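Long-range contacts in NEQ263 (Nanoarchaeum equitans Kin4-M, PDB 5BN3), which forms the core complex of an unusual archaeal ATP synthase together with NeqA and, like other members of its family, probably takes part in nucleotide binding: residues I130-P135 with G301-S306; P136-E141 with L305-H310; M140-L145 with N313-I318. One frame throughout, in Å; residues are numbered along the deposited sequence.

How the contacts relate
All three contacts lie within the nucleotide-binding domain, and their centres are close together: about 9 Å between contacts 1 and 2, 10 Å between 1 and 3, and 7 Å between 2 and 3. The first segments run from strand 131-134 through a loop into helix 140-151; more than 150 residues later the second segments run from strand 301-304 through helix 307-311 into the loop that follows. L305 works in both contacts 1 and 2, and contacts 2 and 3 both use the start of helix 140-151. Two distant parts of the sequence are thus joined three times in succession: strand to strand, turn to helix start, and helix to loop.

Contact 1: I130-P135 with G301-S306; sequences IAIFSP and GQYVLS. With SO4 (sulfate ion), chain X.
I130 and Y303 bury more surface here than any other residues. I130 holds CG1 opposite its backbone N (chi1 176°), and the nearly extended chain carries CD1 over one face of the Y303 ring, 3.7 Å from the ring centroid and displaced toward the phenol end. In this CH-pi contact the two side chains cross at about a right angle. Isoleucine suits the place because its longer arm ends in a methyl whose C-H groups can point at the ring. At the far end of the phenol, Y303 OH is hydrogen-bonded to the carbonyl of H122.

F133 projects from the other surface of the sheet, together with A131, Q302 and V304. Q302 CB stands almost over the middle of the F133 ring, 4.1 Å from its centroid, so the glutamine lends its aliphatic part to the phenyl while its NE2 bonds to the carbonyl of K322.

Between these layers the strands 131-134 and 301-304 pair in parallel, as neighbours in the central sheet of a P-loop NTPase-type domain. Y303 N donates to A131 O at 2.8 Å, F133 N to Y303 O at 2.9 Å, and L305 N to F133 O at 3.0 Å; the link from A131 N to G301 O is weak. G301 has backbone angles that would jam a CB against the preceding carbonyl, and it lies close to R326, a residue seen to bind ADP, though not in this chain. Farther along, P135 CD packs on L305 CB at 3.9 Å, and S134 OG reaches forward to P135 O at 2.7 Å. The chemistry implies a division of labour: backbone bonds fix the register, while aromatic and aliphatic groups fill both surfaces of the sheet.

Contact 2: P136-E141 with L305-H310; sequences PGLPME and LSQDLH. With SO4 (sulfate ion), chain X.
H310 holds its ring opposite its own backbone N (chi1 -173°), which swings the imidazole out from helix 307-311 over L138. L138 answers with a chi1 of -94°, off the staggered values, that sets CG against the ring, and the fork beyond it (chi2 62°) sends CD1 along the imidazole and CD2 toward L305. CG lies over one face of the imidazole, 4.2 Å from the centroid, a CH-pi contact. L138 CD2 reaches 3.8 Å from L305 CB and touches S306 O at 3.4 Å. P139 CD adds itself near H310 CE1 at 3.7 Å. Replacing L138 by an alanine takes away CG and both methyls, and would probably open a gap between H310 and L305 and leave the imidazole freer to turn.

S306 N-caps helix 307-311: its OG accepts from L309 N at 3.2 Å and donates to sulfate O1 at 2.7 Å. The same anion, probably from the crystallisation liquor, accepts from D308 N on O4, as anions often do at the N-H groups of a helix start. A serine does both jobs with one hydroxyl.

M140 CB meets L305 CD2 at 4.0 Å, bringing the first turn of helix 140-151 against the link from strand 301-304 to helix 307-311. D308 forms a salt bridge with K453 of a neighbouring V-type ATP synthase alpha chain, while strands 131-134 and 273-281 also pack against M140.

Contact 3: M140-L145 with N313-I318; sequences MERLAL and NIYPPI
R142 and Y315 meet where helix 140-151, the helix that follows strand 131-134 in this P-loop NTPase-type domain, faces the loop after helix 307-311. N313, the C-prime residue of a Schellman motif, ends that shorter helix. R142 CB comes first, 3.7 Å from Y315 OH and 4.0 Å from Y315 CE2. With CG set opposite the carbonyl carbon (chi1 -69°) and bends at the next two torsions, the chain then brings NE over one face of the tyrosine. CZ stands 5.2 Å from the ring centroid, at most a weak cation-pi attraction, and NH1 forms a long, weak ion pair with E428 of a neighbouring V-type ATP synthase alpha chain. The length of arginine lets one side chain overlie the tyrosine and still extend toward that chain.

Tyrosine suits its own place because its hydroxyl hydrogen-bonds to Q146 OE1, one helical turn on from R142. Farther in, L143 spreads its methyls: CD2 packs on I318 CD1, and CD1 lies 4.2 Å from P316 CB. The peptide before P316 is cis, and this same CB sits 3.9 Å above the plane of the Y315 ring, over its centre, on the face opposite R142 NE.

Contact 1: I130-P135 with G301-S306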
loop_
_atom_site.group_PDB
_atom_site.type_symbol
_atom_site.label_atom_id
_atom_site.label_comp_id
_atom_site.label_asym_id
_atom_site.label_seq_id
_atom_site.Cartn_x
_atom_site.Cartn_y
_atom_site.Cartn_z
ATOM N N ILE B 130 24.746 15.507 -13.429
ATOM C CA ILE B 130 23.587 16.144 -12.818
ATOM C C ILE B 130 22.330 15.901 -13.648
ATOM O O ILE B 130 22.334 16.078 -14.865
ATOM C CB ILE B 130 23.835 17.653 -12.584
ATOM C CG1 ILE B 130 22.581 18.336 -12.044
ATOM C CG2 ILE B 130 24.284 18.323 -13.861
ATOM C CD1 ILE B 130 22.890 19.568 -11.216
ATOM N N ALA B 131 21.260 15.476 -12.985
ATOM C CA ALA B 131 20.046 15.078 -13.685
ATOM C C ALA B 131 19.042 16.215 -13.824
ATOM O O ALA B 131 19.076 17.185 -13.068
ATOM C CB ALA B 131 19.402 13.901 -12.983
ATOM N N ILE B 132 18.152 16.090 -14.802
ATOM C CA ILE B 132 16.974 16.944 -14.874
ATOM C C ILE B 132 15.752 16.078 -14.565
ATOM O O ILE B 132 15.509 15.080 -15.247
ATOM C CB ILE B 132 16.819 17.591 -16.268
ATOM C CG1 ILE B 132 18.035 18.464 -16.598
ATOM C CG2 ILE B 132 15.546 18.429 -16.336
ATOM C CD1 ILE B 132 18.029 19.000 -18.017
ATOM N N PHE B 133 15.006 16.444 -13.524
ATOM C CA PHE B 133 13.778 15.739 -13.164
ATOM C C PHE B 133 12.611 16.576 -13.657
ATOM O O PHE B 133 12.550 17.775 -13.376
ATOM C CB PHE B 133 13.637 15.599 -11.641
ATOM C CG PHE B 133 14.631 14.663 -10.999
ATOM C CD1 PHE B 133 15.574 13.979 -11.752
ATOM C CD2 PHE B 133 14.605 14.462 -9.626
ATOM C CE1 PHE B 133 16.482 13.121 -11.141
ATOM C CE2 PHE B 133 15.506 13.607 -9.012
ATOM C CZ PHE B 133 16.447 12.937 -9.772
ATOM N N SER B 134 11.676 15.961 -14.370
ATOM C CA SER B 134 10.523 16.708 -14.870
ATOM C C SER B 134 9.201 15.976 -14.678
ATOM O O SER B 134 9.129 14.758 -14.836
ATOM C CB SER B 134 10.702 17.069 -16.350
ATOM O OG SER B 134 9.547 17.717 -16.860
ATOM N N PRO B 135 8.149 16.728 -14.324
ATOM C CA PRO B 135 6.782 16.210 -14.412
ATOM C C PRO B 135 6.475 15.943 -15.878
ATOM O O PRO B 135 7.099 16.567 -16.741
ATOM C CB PRO B 135 5.926 17.387 -13.925
ATOM C CG PRO B 135 6.858 18.247 -13.123
ATOM C CD PRO B 135 8.201 18.095 -13.770
ATOM N N GLY B 301 23.447 15.962 -7.806
ATOM C CA GLY B 301 22.448 17.009 -7.822
ATOM C C GLY B 301 21.423 16.813 -8.920
ATOM O O GLY B 301 21.493 15.852 -9.695
ATOM N N GLN B 302 20.463 17.729 -8.989
ATOM C CA GLN B 302 19.417 17.651 -9.996
ATOM C C GLN B 302 18.742 18.998 -10.197
ATOM O O GLN B 302 18.626 19.790 -9.259
ATOM C CB GLN B 302 18.376 16.591 -9.608
ATOM C CG GLN B 302 17.544 16.932 -8.367
ATOM C CD GLN B 302 18.300 16.740 -7.069
ATOM O OE1 GLN B 302 19.119 15.827 -6.942
ATOM N NE2 GLN B 302 18.026 17.600 -6.090
ATOM N N TYR B 303 18.308 19.257 -11.426
ATOM C CA TYR B 303 17.464 20.410 -11.703
ATOM C C TYR B 303 16.011 19.944 -11.784
ATOM O O TYR B 303 15.640 19.181 -12.678
ATOM C CB TYR B 303 17.887 21.094 -13.005
ATOM C CG TYR B 303 19.340 21.521 -13.025
ATOM C CD1 TYR B 303 19.836 22.406 -12.079
ATOM C CD2 TYR B 303 20.212 21.046 -13.995
ATOM C CE1 TYR B 303 21.161 22.801 -12.092
ATOM C CE2 TYR B 303 21.541 21.438 -14.017
ATOM C CZ TYR B 303 22.006 22.316 -13.063
ATOM O OH TYR B 303 23.323 22.710 -13.069
ATOM N N VAL B 304 15.193 20.399 -10.842
ATOM C CA VAL B 304 13.814 19.935 -10.746
ATOM C C VAL B 304 12.848 20.944 -11.353
ATOM O O VAL B 304 12.848 22.116 -10.974
ATOM C CB VAL B 304 13.425 19.663 -9.281
ATOM C CG1 VAL B 304 11.974 19.207 -9.185
ATOM C CG2 VAL B 304 14.353 18.621 -8.681
ATOM N N LEU B 305 12.028 20.487 -12.296
ATOM C CA LEU B 305 11.052 21.364 -12.938
ATOM C C LEU B 305 9.740 21.401 -12.156
ATOM O O LEU B 305 9.349 20.412 -11.531
ATOM C CB LEU B 305 10.814 20.948 -14.393
ATOM C CG LEU B 305 11.651 21.664 -15.460
ATOM C CD1 LEU B 305 13.053 21.956 -14.970
ATOM C CD2 LEU B 305 11.705 20.857 -16.751
ATOM N N SER B 306 9.067 22.548 -12.192
ATOM C CA SER B 306 7.896 22.788 -11.348
ATOM C C SER B 306 6.621 23.025 -12.156
ATOM O O SER B 306 6.576 23.898 -13.026
ATOM C CB SER B 306 8.164 23.981 -10.421
ATOM O OG SER B 306 6.969 24.460 -9.827
HETATM S S SO4 X . 5.052 22.321 -7.546
HETATM O O1 SO4 X . 6.307 23.050 -7.674
HETATM O O2 SO4 X . 4.323 22.822 -6.388
HETATM O O3 SO4 X . 5.332 20.898 -7.399
HETATM O O4 SO4 X . 4.259 22.516 -8.752
#

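Contact 2: P136-E141 with L305-H310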
loop_
_atom_site.group_PDB
_atom_site.type_symbol
_atom_site.label_atom_id
_atom_site.label_comp_id
_atom_site.label_asym_id
_atom_site.label_seq_id
_atom_site.Cartn_x
_atom_site.Cartn_y
_atom_site.Cartn_z
ATOM N N PRO B 136 5.545 15.021 -16.167
ATOM C CA PRO B 136 5.154 14.812 -17.565
ATOM C C PRO B 136 4.655 16.109 -18.197
ATOM O O PRO B 136 3.950 16.874 -17.535
ATOM C CB PRO B 136 3.994 13.819 -17.454
ATOM C CG PRO B 136 4.270 13.068 -16.197
ATOM C CD PRO B 136 4.885 14.070 -15.255
ATOM N N GLY B 137 5.034 16.367 -19.446
ATOM C CA GLY B 137 4.534 17.526 -20.166
ATOM C C GLY B 137 5.366 18.796 -20.113
ATOM O O GLY B 137 5.182 19.691 -20.940
ATOM N N LEU B 138 6.275 18.885 -19.148
ATOM C CA LEU B 138 7.073 20.099 -18.965
ATOM C C LEU B 138 8.274 20.142 -19.919
ATOM O O LEU B 138 8.778 19.095 -20.329
ATOM C CB LEU B 138 7.503 20.244 -17.496
ATOM C CG LEU B 138 6.561 21.121 -16.658
ATOM C CD1 LEU B 138 5.156 20.538 -16.596
ATOM C CD2 LEU B 138 7.099 21.342 -15.255
ATOM N N PRO B 139 8.728 21.357 -20.285
ATOM C CA PRO B 139 9.759 21.518 -21.321
ATOM C C PRO B 139 11.172 21.121 -20.890
ATOM O O PRO B 139 12.088 21.946 -20.958
ATOM C CB PRO B 139 9.716 23.020 -21.619
ATOM C CG PRO B 139 9.257 23.632 -20.342
ATOM C CD PRO B 139 8.258 22.661 -19.778
ATOM N N MET B 140 11.344 19.872 -20.472
ATOM C CA MET B 140 12.651 19.353 -20.086
ATOM C C MET B 140 13.607 19.298 -21.278
ATOM O O MET B 140 14.815 19.509 -21.129
ATOM C CB MET B 140 12.480 17.964 -19.465
ATOM C CG MET B 140 13.769 17.213 -19.189
ATOM S SD MET B 140 13.465 15.651 -18.333
ATOM C CE MET B 140 12.262 14.896 -19.425
ATOM N N GLU B 141 13.061 19.024 -22.459
ATOM C CA GLU B 141 13.870 18.920 -23.668
ATOM C C GLU B 141 14.455 20.269 -24.071
ATOM O O GLU B 141 15.634 20.357 -24.417
ATOM C CB GLU B 141 13.052 18.331 -24.821
ATOM C CG GLU B 141 12.464 16.953 -24.543
ATOM C CD GLU B 141 11.122 17.016 -23.837
ATOM O OE1 GLU B 141 10.628 18.136 -23.580
ATOM O OE2 GLU B 141 10.558 15.943 -23.536
ATOM N N LEU B 305 12.028 20.487 -12.296
ATOM C CA LEU B 305 11.052 21.364 -12.938
ATOM C C LEU B 305 9.740 21.401 -12.156
ATOM O O LEU B 305 9.349 20.412 -11.531
ATOM C CB LEU B 305 10.814 20.948 -14.393
ATOM C CG LEU B 305 11.651 21.664 -15.460
ATOM C CD1 LEU B 305 13.053 21.956 -14.970
ATOM C CD2 LEU B 305 11.705 20.857 -16.751
ATOM N N SER B 306 9.067 22.548 -12.192
ATOM C CA SER B 306 7.896 22.788 -11.348
ATOM C C SER B 306 6.621 23.025 -12.156
ATOM O O SER B 306 6.576 23.898 -13.026
ATOM C CB SER B 306 8.164 23.981 -10.421
ATOM O OG SER B 306 6.969 24.460 -9.827
ATOM N N GLN B 307 5.589 22.241 -11.859
ATOM C CA GLN B 307 4.285 22.389 -12.498
ATOM C C GLN B 307 3.696 23.763 -12.191
ATOM O O GLN B 307 3.062 24.383 -13.044
ATOM C CB GLN B 307 3.335 21.300 -11.992
ATOM C CG GLN B 307 2.719 20.435 -13.076
ATOM C CD GLN B 307 2.045 19.198 -12.511
ATOM O OE1 GLN B 307 1.420 19.245 -11.450
ATOM N NE2 GLN B 307 2.179 18.078 -13.213
ATOM N N ASP B 308 3.911 24.224 -10.963
ATOM C CA ASP B 308 3.408 25.521 -10.524
ATOM C C ASP B 308 3.992 26.669 -11.346
ATOM O O ASP B 308 3.258 27.542 -11.811
ATOM C CB ASP B 308 3.707 25.723 -9.037
ATOM C CG ASP B 308 3.212 27.058 -8.518
ATOM O OD1 ASP B 308 1.981 27.271 -8.502
ATOM O OD2 ASP B 308 4.050 27.892 -8.117
ATOM N N LEU B 309 5.310 26.660 -11.528
ATOM C CA LEU B 309 5.977 27.685 -12.329
ATOM C C LEU B 309 5.544 27.614 -13.788
ATOM O O LEU B 309 5.356 28.641 -14.436
ATOM C CB LEU B 309 7.500 27.561 -12.226
ATOM C CG LEU B 309 8.137 27.962 -10.895
ATOM C CD1 LEU B 309 9.650 27.942 -10.994
ATOM C CD2 LEU B 309 7.659 29.337 -10.475
ATOM N N HIS B 310 5.380 26.399 -14.299
ATOM C CA HIS B 310 4.925 26.202 -15.668
ATOM C C HIS B 310 3.539 26.811 -15.868
ATOM O O HIS B 310 3.278 27.468 -16.876
ATOM C CB HIS B 310 4.897 24.710 -15.999
ATOM C CG HIS B 310 4.601 24.412 -17.435
ATOM N ND1 HIS B 310 5.445 24.778 -18.462
ATOM C CD2 HIS B 310 3.560 23.768 -18.013
ATOM C CE1 HIS B 310 4.933 24.377 -19.611
ATOM N NE2 HIS B 310 3.789 23.763 -19.368
HETATM S S SO4 X . 5.052 22.321 -7.546
HETATM O O1 SO4 X . 6.307 23.050 -7.674
HETATM O O2 SO4 X . 4.323 22.822 -6.388
HETATM O O3 SO4 X . 5.332 20.898 -7.399
HETATM O O4 SO4 X . 4.259 22.516 -8.752
HETATM O O HOH W 1 3.988 22.044 -22.026
#

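Contact 3: M140-L145 with N313-I318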
loop_
_atom_site.group_PDB
_atom_site.type_symbol
_atom_site.label_atom_id
_atom_site.label_comp_id
_atom_site.label_asym_id
_atom_site.label_seq_id
_atom_site.Cartn_x
_atom_site.Cartn_y
_atom_site.Cartn_z
ATOM N N MET B 140 11.344 19.872 -20.472
ATOM C CA MET B 140 12.651 19.353 -20.086
ATOM C C MET B 140 13.607 19.298 -21.278
ATOM O O MET B 140 14.815 19.509 -21.129
ATOM C CB MET B 140 12.480 17.964 -19.465
ATOM C CG MET B 140 13.769 17.213 -19.189
ATOM S SD MET B 140 13.465 15.651 -18.333
ATOM C CE MET B 140 12.262 14.896 -19.425
ATOM N N GLU B 141 13.061 19.024 -22.459
ATOM C CA GLU B 141 13.870 18.920 -23.668
ATOM C C GLU B 141 14.455 20.269 -24.071
ATOM O O GLU B 141 15.634 20.357 -24.417
ATOM C CB GLU B 141 13.052 18.331 -24.821
ATOM C CG GLU B 141 12.464 16.953 -24.543
ATOM C CD GLU B 141 11.122 17.016 -23.837
ATOM O OE1 GLU B 141 10.628 18.136 -23.580
ATOM O OE2 GLU B 141 10.558 15.943 -23.536
ATOM N N ARG B 142 13.634 21.314 -24.029
ATOM C CA ARG B 142 14.109 22.666 -24.318
ATOM C C ARG B 142 15.224 23.081 -23.367
ATOM O O ARG B 142 16.198 23.702 -23.783
ATOM C CB ARG B 142 12.958 23.678 -24.255
ATOM C CG ARG B 142 11.949 23.532 -25.382
ATOM C CD ARG B 142 11.438 24.883 -25.870
ATOM N NE ARG B 142 10.619 25.571 -24.877
ATOM C CZ ARG B 142 9.303 25.419 -24.755
ATOM N NH1 ARG B 142 8.649 24.594 -25.561
ATOM N NH2 ARG B 142 8.640 26.092 -23.825
ATOM N N LEU B 143 15.086 22.729 -22.091
ATOM C CA LEU B 143 16.095 23.080 -21.094
ATOM C C LEU B 143 17.436 22.418 -21.392
ATOM O O LEU B 143 18.480 23.058 -21.312
ATOM C CB LEU B 143 15.622 22.702 -19.686
ATOM C CG LEU B 143 16.628 23.013 -18.572
ATOM C CD1 LEU B 143 16.944 24.501 -18.537
ATOM C CD2 LEU B 143 16.123 22.546 -17.219
ATOM N N ALA B 144 17.400 21.136 -21.743
ATOM C CA ALA B 144 18.620 20.395 -22.053
ATOM C C ALA B 144 19.316 20.963 -23.282
ATOM O O ALA B 144 20.543 21.057 -23.322
ATOM C CB ALA B 144 18.298 18.940 -22.274
ATOM N N LEU B 145 18.522 21.320 -24.287
ATOM C CA LEU B 145 19.044 21.879 -25.530
ATOM C C LEU B 145 19.649 23.261 -25.323
ATOM O O LEU B 145 20.677 23.588 -25.914
ATOM C CB LEU B 145 17.942 21.941 -26.591
ATOM C CG LEU B 145 17.540 20.599 -27.203
ATOM C CD1 LEU B 145 16.371 20.756 -28.159
ATOM C CD2 LEU B 145 18.730 20.007 -27.921
ATOM N N ASN B 313 3.308 30.406 -16.545
ATOM C CA ASN B 313 4.001 30.761 -17.785
ATOM C C ASN B 313 5.456 31.168 -17.541
ATOM O O ASN B 313 5.962 32.104 -18.161
ATOM C CB ASN B 313 3.246 31.860 -18.545
ATOM C CG ASN B 313 3.605 31.912 -20.017
ATOM O OD1 ASN B 313 3.912 30.890 -20.633
ATOM N ND2 ASN B 313 3.567 33.109 -20.590
ATOM N N ILE B 314 6.123 30.457 -16.637
ATOM C CA ILE B 314 7.541 30.690 -16.383
ATOM C C ILE B 314 8.387 29.617 -17.062
ATOM O O ILE B 314 8.291 28.438 -16.716
ATOM C CB ILE B 314 7.866 30.680 -14.872
ATOM C CG1 ILE B 314 7.005 31.700 -14.121
ATOM C CG2 ILE B 314 9.349 30.946 -14.644
ATOM C CD1 ILE B 314 7.218 33.130 -14.555
ATOM N N TYR B 315 9.191 30.024 -18.042
ATOM C CA TYR B 315 10.263 29.177 -18.561
ATOM C C TYR B 315 11.601 29.838 -18.248
ATOM O O TYR B 315 11.754 31.047 -18.421
ATOM C CB TYR B 315 10.143 28.929 -20.076
ATOM C CG TYR B 315 11.336 28.168 -20.626
ATOM C CD1 TYR B 315 12.461 28.839 -21.093
ATOM C CD2 TYR B 315 11.351 26.779 -20.647
ATOM C CE1 TYR B 315 13.559 28.152 -21.566
ATOM C CE2 TYR B 315 12.446 26.084 -21.126
ATOM C CZ TYR B 315 13.545 26.775 -21.585
ATOM O OH TYR B 315 14.639 26.085 -22.061
ATOM N N PRO B 316 12.579 29.048 -17.783
ATOM C CA PRO B 316 12.430 27.624 -17.466
ATOM C C PRO B 316 11.845 27.426 -16.074
ATOM O O PRO B 316 12.217 28.149 -15.150
ATOM C CB PRO B 316 13.867 27.106 -17.520
ATOM C CG PRO B 316 14.698 28.292 -17.142
ATOM C CD PRO B 316 13.980 29.499 -17.680
ATOM N N PRO B 317 10.937 26.450 -15.922
ATOM C CA PRO B 317 10.198 26.278 -14.667
ATOM C C PRO B 317 11.004 25.544 -13.598
ATOM O O PRO B 317 10.546 24.525 -13.075
ATOM C CB PRO B 317 8.997 25.437 -15.097
ATOM C CG PRO B 317 9.533 24.596 -16.217
ATOM C CD PRO B 317 10.547 25.452 -16.937
ATOM N N ILE B 318 12.175 26.076 -13.261
ATOM C CA ILE B 318 13.067 25.443 -12.294
ATOM C C ILE B 318 12.739 25.795 -10.841
ATOM O O ILE B 318 12.709 26.971 -10.465
ATOM C CB ILE B 318 14.541 25.807 -12.586
ATOM C CG1 ILE B 318 14.984 25.181 -13.910
ATOM C CG2 ILE B 318 15.446 25.341 -11.461
ATOM C CD1 ILE B 318 16.419 25.492 -14.289
#